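Local coordinates for cytochrome P450 RhF (Acinetobacter radioresistens, PDB 6RO8), which is the heme domain of a self-sufficient class VII cytochrome P450 and probably acts as a monooxygenase that inserts oxygen into organic substrates, at residues R191-A196 / W221-R226. Numbering follows the deposited sequence.
Sequences RKFAVA and WEYSGR
Y223 meets F193 near its root, not at its hydroxyl. Its CB lies 3.5 Å from F193 CE2 and 4.0 Å from F193 CZ. One bond further out, Y223 CG is 3.7 Å from F193 CE2, and CD2 is 4.0 Å from that same carbon. Beyond CD2 the ring leaves F193. At the tip, OH makes a weak hydrogen bond to D185. CG stands anti to the backbone N (chi1 177°), which carries the ring past F193 towards D185.

F193 meets Y223 with the far end of its ring, CE2 and CZ. The two side chains cross at about a right angle. The ring centroids are 5.6 Å apart and the planes are inclined at 52°, an oblique pair. The contact is apolar and small. The nearest CA atoms, those of F193 and W221, are still 9.3 Å apart, so the F193 ring spans most of the distance between the two helices and meets the base of Y223. F193 also stacks on F220, the residue before W221.

This is helix-helix packing between 187-202 and 207-233, which probably correspond to the F and G helices of the cytochrome P450 fold, the pair that covers the distal side of the heme pocket.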
# COMPACT_ATOMS: atom_id res chain seq x y z
N ARG A 191 -8.63 -2.31 -13.12
CA ARG A 191 -8.24 -1.08 -12.46
C ARG A 191 -9.39 -0.49 -11.65
O ARG A 191 -9.22 -0.16 -10.47
CB ARG A 191 -7.72 -0.08 -13.48
CG ARG A 191 -6.88 1.00 -12.84
CD ARG A 191 -6.86 2.22 -13.71
NE ARG A 191 -5.91 3.21 -13.22
CZ ARG A 191 -5.36 4.15 -13.98
NH1 ARG A 191 -5.66 4.22 -15.28
NH2 ARG A 191 -4.51 5.03 -13.45
N LYS A 192 -10.58 -0.36 -12.25
CA LYS A 192 -11.63 0.29 -11.47
C LYS A 192 -12.11 -0.61 -10.34
O LYS A 192 -12.52 -0.10 -9.29
CB LYS A 192 -12.77 0.76 -12.38
CG LYS A 192 -13.38 -0.25 -13.27
CD LYS A 192 -14.45 0.40 -14.16
CE LYS A 192 -13.85 1.49 -15.05
NZ LYS A 192 -14.47 1.48 -16.42
N PHE A 193 -12.02 -1.93 -10.51
CA PHE A 193 -12.19 -2.84 -9.38
C PHE A 193 -11.31 -2.43 -8.20
O PHE A 193 -11.77 -2.41 -7.05
CB PHE A 193 -11.85 -4.27 -9.81
CG PHE A 193 -13.01 -5.05 -10.34
CD1 PHE A 193 -14.30 -4.55 -10.23
CD2 PHE A 193 -12.82 -6.28 -10.95
CE1 PHE A 193 -15.38 -5.28 -10.72
CE2 PHE A 193 -13.90 -7.00 -11.43
CZ PHE A 193 -15.18 -6.50 -11.32
N ALA A 194 -10.04 -2.09 -8.47
CA ALA A 194 -9.13 -1.71 -7.39
C ALA A 194 -9.52 -0.38 -6.78
O ALA A 194 -9.43 -0.20 -5.55
CB ALA A 194 -7.70 -1.65 -7.91
N VAL A 195 -9.95 0.58 -7.60
CA VAL A 195 -10.42 1.85 -7.06
C VAL A 195 -11.61 1.62 -6.14
O VAL A 195 -11.65 2.13 -5.02
CB VAL A 195 -10.78 2.82 -8.20
CG1 VAL A 195 -11.34 4.11 -7.61
CG2 VAL A 195 -9.55 3.11 -9.05
N ALA A 196 -12.57 0.81 -6.60
CA ALA A 196 -13.77 0.59 -5.79
C ALA A 196 -13.41 -0.04 -4.46
O ALA A 196 -13.94 0.34 -3.42
CB ALA A 196 -14.79 -0.27 -6.53
N TRP A 221 -16.09 -8.90 -5.96
CA TRP A 221 -16.23 -10.16 -5.25
C TRP A 221 -16.70 -11.27 -6.19
O TRP A 221 -16.13 -12.37 -6.21
CB TRP A 221 -17.22 -10.00 -4.09
CG TRP A 221 -17.37 -11.24 -3.26
CD1 TRP A 221 -18.39 -12.14 -3.31
CD2 TRP A 221 -16.46 -11.71 -2.26
NE1 TRP A 221 -18.17 -13.15 -2.40
CE2 TRP A 221 -17.00 -12.91 -1.74
CE3 TRP A 221 -15.25 -11.23 -1.76
CZ2 TRP A 221 -16.36 -13.64 -0.75
CZ3 TRP A 221 -14.62 -11.96 -0.77
CH2 TRP A 221 -15.18 -13.15 -0.27
N GLU A 222 -17.74 -10.99 -6.98
CA GLU A 222 -18.25 -11.99 -7.91
C GLU A 222 -17.19 -12.39 -8.92
O GLU A 222 -17.03 -13.58 -9.22
CB GLU A 222 -19.48 -11.45 -8.61
CG GLU A 222 -20.23 -12.49 -9.39
CD GLU A 222 -21.57 -11.98 -9.82
OE1 GLU A 222 -21.61 -10.86 -10.38
OE2 GLU A 222 -22.59 -12.68 -9.60
N TYR A 223 -16.47 -11.40 -9.46
CA TYR A 223 -15.41 -11.70 -10.42
C TYR A 223 -14.38 -12.67 -9.84
O TYR A 223 -14.07 -13.70 -10.44
CB TYR A 223 -14.73 -10.40 -10.88
CG TYR A 223 -13.57 -10.63 -11.83
CD1 TYR A 223 -13.79 -10.88 -13.18
CD2 TYR A 223 -12.25 -10.59 -11.38
CE1 TYR A 223 -12.74 -11.09 -14.06
CE2 TYR A 223 -11.19 -10.81 -12.25
CZ TYR A 223 -11.44 -11.06 -13.58
OH TYR A 223 -10.40 -11.27 -14.46
N SER A 224 -13.83 -12.34 -8.66
CA SER A 224 -12.85 -13.16 -7.96
C SER A 224 -13.39 -14.55 -7.73
O SER A 224 -12.64 -15.54 -7.80
CB SER A 224 -12.43 -12.47 -6.64
OG SER A 224 -13.53 -11.77 -6.08
N GLY A 225 -14.70 -14.66 -7.50
CA GLY A 225 -15.30 -15.98 -7.41
C GLY A 225 -15.14 -16.80 -8.68
O GLY A 225 -14.64 -17.92 -8.63
N ARG A 226 -15.59 -16.25 -9.81
CA ARG A 226 -15.48 -16.94 -11.09
C ARG A 226 -14.02 -17.32 -11.39
O ARG A 226 -13.73 -18.43 -11.86
CB ARG A 226 -16.08 -16.06 -12.21
CG ARG A 226 -16.12 -16.70 -13.62
CD ARG A 226 -16.21 -15.67 -14.78
NE ARG A 226 -14.99 -14.88 -14.95
CZ ARG A 226 -14.53 -14.42 -16.12
NH1 ARG A 226 -15.17 -14.74 -17.25
NH2 ARG A 226 -13.40 -13.71 -16.16